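Local coordinates for cyclohexadienyl dehydratase (Synthetic construct, PDB 5JOS), which probably catalyses the dehydration of prephenate and arogenate in phenylalanine biosynthesis, on a scaffold of the periplasmic solute-binding protein type, at residues 65-70 and 81-86. Numbering follows the deposited sequence.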
ATOM      1  N   GLU A  65       5.971  20.333  -4.236  1.00 45.51           N
ATOM      2  CA  GLU A  65       6.936  20.669  -3.187  1.00 47.21           C
ATOM      3  C   GLU A  65       6.754  19.650  -2.062  1.00 42.96           C
ATOM      4  O   GLU A  65       5.660  19.512  -1.518  1.00 45.22           O
ATOM      5  CB  GLU A  65       6.649  22.049  -2.636  1.00 51.83           C
ATOM      6  CG  GLU A  65       7.520  22.432  -1.468  1.00 56.15           C
ATOM      7  CD  GLU A  65       7.058  23.709  -0.780  1.00 63.92           C
ATOM      8  OE1 GLU A  65       6.392  24.579  -1.386  1.00 69.46           O
ATOM      9  OE2 GLU A  65       7.393  23.848   0.399  1.00 74.01           O
ATOM     10  N   PHE A  66       7.799  18.908  -1.768  1.00 42.38           N
ATOM     11  CA  PHE A  66       7.771  17.937  -0.709  1.00 41.53           C
ATOM     12  C   PHE A  66       7.989  18.578   0.663  1.00 43.82           C
ATOM     13  O   PHE A  66       8.957  19.253   0.880  1.00 45.66           O
ATOM     14  CB  PHE A  66       8.810  16.874  -1.005  1.00 42.52           C
ATOM     15  CG  PHE A  66       8.399  15.988  -2.129  1.00 39.26           C
ATOM     16  CD1 PHE A  66       7.284  15.168  -2.006  1.00 39.58           C
ATOM     17  CD2 PHE A  66       9.038  16.052  -3.352  1.00 44.09           C
ATOM     18  CE1 PHE A  66       6.848  14.409  -3.073  1.00 38.01           C
ATOM     19  CE2 PHE A  66       8.638  15.242  -4.419  1.00 39.44           C
ATOM     20  CZ  PHE A  66       7.531  14.439  -4.275  1.00 41.46           C
ATOM     21  N   VAL A  67       7.079  18.375   1.599  1.00 42.96           N
ATOM     22  CA  VAL A  67       7.236  18.988   2.925  1.00 39.58           C
ATOM     23  C   VAL A  67       7.530  17.857   3.903  1.00 40.16           C
ATOM     24  O   VAL A  67       6.680  17.004   4.065  1.00 41.31           O
ATOM     25  CB  VAL A  67       5.990  19.755   3.256  1.00 40.14           C
ATOM     26  CG1 VAL A  67       6.043  20.356   4.697  1.00 44.01           C
ATOM     27  CG2 VAL A  67       5.809  20.881   2.252  1.00 45.91           C
ATOM     28  N   PRO A  68       8.759  17.815   4.505  1.00 42.85           N
ATOM     29  CA  PRO A  68       9.132  16.807   5.480  1.00 43.94           C
ATOM     30  C   PRO A  68       8.087  16.790   6.621  1.00 47.82           C
ATOM     31  O   PRO A  68       7.662  17.837   7.069  1.00 47.87           O
ATOM     32  CB  PRO A  68      10.477  17.273   6.022  1.00 47.91           C
ATOM     33  CG  PRO A  68      11.002  18.317   5.057  1.00 51.22           C
ATOM     34  CD  PRO A  68       9.845  18.779   4.220  1.00 46.68           C
ATOM     35  N   THR A  69       7.601  15.612   6.988  1.00 43.75           N
ATOM     36  CA  THR A  69       6.837  15.448   8.200  1.00 46.70           C
ATOM     37  C   THR A  69       7.332  14.116   8.817  1.00 46.71           C
ATOM     38  O   THR A  69       8.182  13.412   8.217  1.00 42.28           O
ATOM     39  CB  THR A  69       5.312  15.499   7.903  1.00 41.45           C
ATOM     40  OG1 THR A  69       4.528  15.555   9.106  1.00 42.27           O
ATOM     41  CG2 THR A  69       4.896  14.330   7.181  1.00 42.44           C
ATOM     42  N   THR A  70       6.811  13.781   9.988  1.00 45.13           N
ATOM     43  CA  THR A  70       7.217  12.571  10.700  1.00 41.46           C
ATOM     44  C   THR A  70       5.949  11.889  11.204  1.00 41.56           C
ATOM     45  O   THR A  70       4.872  12.524  11.318  1.00 40.77           O
ATOM     46  CB  THR A  70       8.055  12.896  11.953  1.00 42.37           C
ATOM     47  OG1 THR A  70       7.190  13.484  12.911  1.00 45.38           O
ATOM     48  CG2 THR A  70       9.238  13.903  11.672  1.00 44.81           C
ATOM     49  N   ASP A  81      -2.128  22.901   8.362  1.00 49.68           N
ATOM     50  CA  ASP A  81      -1.995  23.354   6.985  1.00 50.17           C
ATOM     51  C   ASP A  81      -0.479  23.528   6.528  1.00 50.92           C
ATOM     52  O   ASP A  81      -0.132  24.460   5.762  1.00 53.41           O
ATOM     53  CB  ASP A  81      -2.841  24.657   6.831  1.00 55.61           C
ATOM     54  CG  ASP A  81      -2.980  25.103   5.410  1.00 56.89           C
ATOM     55  OD1 ASP A  81      -2.950  24.274   4.450  1.00 58.21           O
ATOM     56  OD2 ASP A  81      -3.056  26.317   5.251  1.00 64.26           O
ATOM     57  N   LYS A  82       0.396  22.638   6.993  1.00 51.63           N
ATOM     58  CA  LYS A  82       1.796  22.533   6.528  1.00 49.72           C
ATOM     59  C   LYS A  82       1.911  22.031   5.104  1.00 46.84           C
ATOM     60  O   LYS A  82       2.931  22.165   4.487  1.00 46.94           O
ATOM     61  CB  LYS A  82       2.585  21.572   7.429  1.00 55.62           C
ATOM     62  CG  LYS A  82       3.419  22.190   8.528  1.00 64.83           C
ATOM     63  CD  LYS A  82       2.559  23.113   9.350  1.00 72.78           C
ATOM     64  CE  LYS A  82       3.349  24.292   9.916  1.00 85.05           C
ATOM     65  NZ  LYS A  82       4.390  23.836  10.874  1.00 90.08           N
ATOM     66  N   PHE A  83       0.918  21.312   4.609  1.00 43.66           N
ATOM     67  CA  PHE A  83       0.965  20.749   3.269  1.00 42.18           C
ATOM     68  C   PHE A  83      -0.446  20.460   2.845  1.00 40.69           C
ATOM     69  O   PHE A  83      -1.330  20.501   3.674  1.00 37.86           O
ATOM     70  CB  PHE A  83       1.862  19.502   3.172  1.00 42.30           C
ATOM     71  CG  PHE A  83       1.724  18.542   4.347  1.00 42.04           C
ATOM     72  CD1 PHE A  83       0.627  17.737   4.452  1.00 41.26           C
ATOM     73  CD2 PHE A  83       2.674  18.522   5.341  1.00 41.30           C
ATOM     74  CE1 PHE A  83       0.507  16.841   5.518  1.00 44.01           C
ATOM     75  CE2 PHE A  83       2.591  17.632   6.392  1.00 45.28           C
ATOM     76  CZ  PHE A  83       1.496  16.806   6.488  1.00 41.98           C
ATOM     77  N   ASP A  84      -0.670  20.173   1.576  1.00 39.22           N
ATOM     78  CA  ASP A  84      -2.036  20.044   1.060  1.00 39.74           C
ATOM     79  C   ASP A  84      -2.519  18.611   1.118  1.00 40.44           C
ATOM     80  O   ASP A  84      -3.720  18.335   1.143  1.00 37.77           O
ATOM     81  CB  ASP A  84      -2.034  20.475  -0.402  1.00 45.77           C
ATOM     82  CG  ASP A  84      -1.610  21.950  -0.583  1.00 47.21           C
ATOM     83  OD1 ASP A  84      -2.244  22.786   0.048  1.00 44.72           O
ATOM     84  OD2 ASP A  84      -0.612  22.240  -1.261  1.00 45.79           O
ATOM     85  N   ILE A  85      -1.571  17.666   1.116  1.00 38.26           N
ATOM     86  CA  ILE A  85      -1.924  16.283   1.049  1.00 34.96           C
ATOM     87  C   ILE A  85      -0.704  15.508   1.547  1.00 34.93           C
ATOM     88  O   ILE A  85       0.497  15.880   1.287  1.00 33.07           O
ATOM     89  CB  ILE A  85      -2.284  15.905  -0.362  1.00 35.56           C
ATOM     90  CG1 ILE A  85      -2.706  14.442  -0.494  1.00 33.45           C
ATOM     91  CG2 ILE A  85      -1.099  16.114  -1.300  1.00 38.20           C
ATOM     92  CD1 ILE A  85      -3.407  14.148  -1.851  1.00 30.93           C
ATOM     93  N   ALA A  86      -0.998  14.424   2.266  1.00 34.26           N
ATOM     94  CA  ALA A  86       0.039  13.497   2.701  1.00 33.65           C
ATOM     95  C   ALA A  86       0.105  12.275   1.800  1.00 34.06           C
ATOM     96  O   ALA A  86      -0.897  11.584   1.666  1.00 30.98           O
ATOM     97  CB  ALA A  86      -0.192  13.119   4.115  1.00 34.47           C
TER
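With chi1 at 41°, CG of F83 sits in the cleft between the backbone N and C, and the ring is carried out toward V67 and T69; V67 turns CG1 anti to its backbone N (chi1 176°), beside the carbonyl carbon, and the two side chains meet at a slant. V67 CG1 lies at the ring edge, near the ring plane, 3.9 Å from F83 CD2. Both V67 methyls also lie in van der Waals contact with K82 O, CG1 closer at 3.6 Å. T69 crosses the F83 side chain at about a right angle, its CB in van der Waals contact 3.8 Å from F83 CE2 and its OG1 near the same carbon; the hydroxyl is hydrogen-bonded to OD2 of D77. The contact joins the end of strand 63-68 and the loop after it to the turn that leads into strand 85-86; these are the two outer strands of a parallel sheet with order 2-1-3, as in the alpha/beta lobes of periplasmic binding proteins. Strand 24-29 runs between them and takes the backbone hydrogen bonds of V67 and T69. Helix 74-79 is the helix of the beta-alpha-beta crossover between them and ends in a Schellman motif with D81 at C-prime. The F83 side chain also touches D77 and L78 of this helix, and T69 reaches L74.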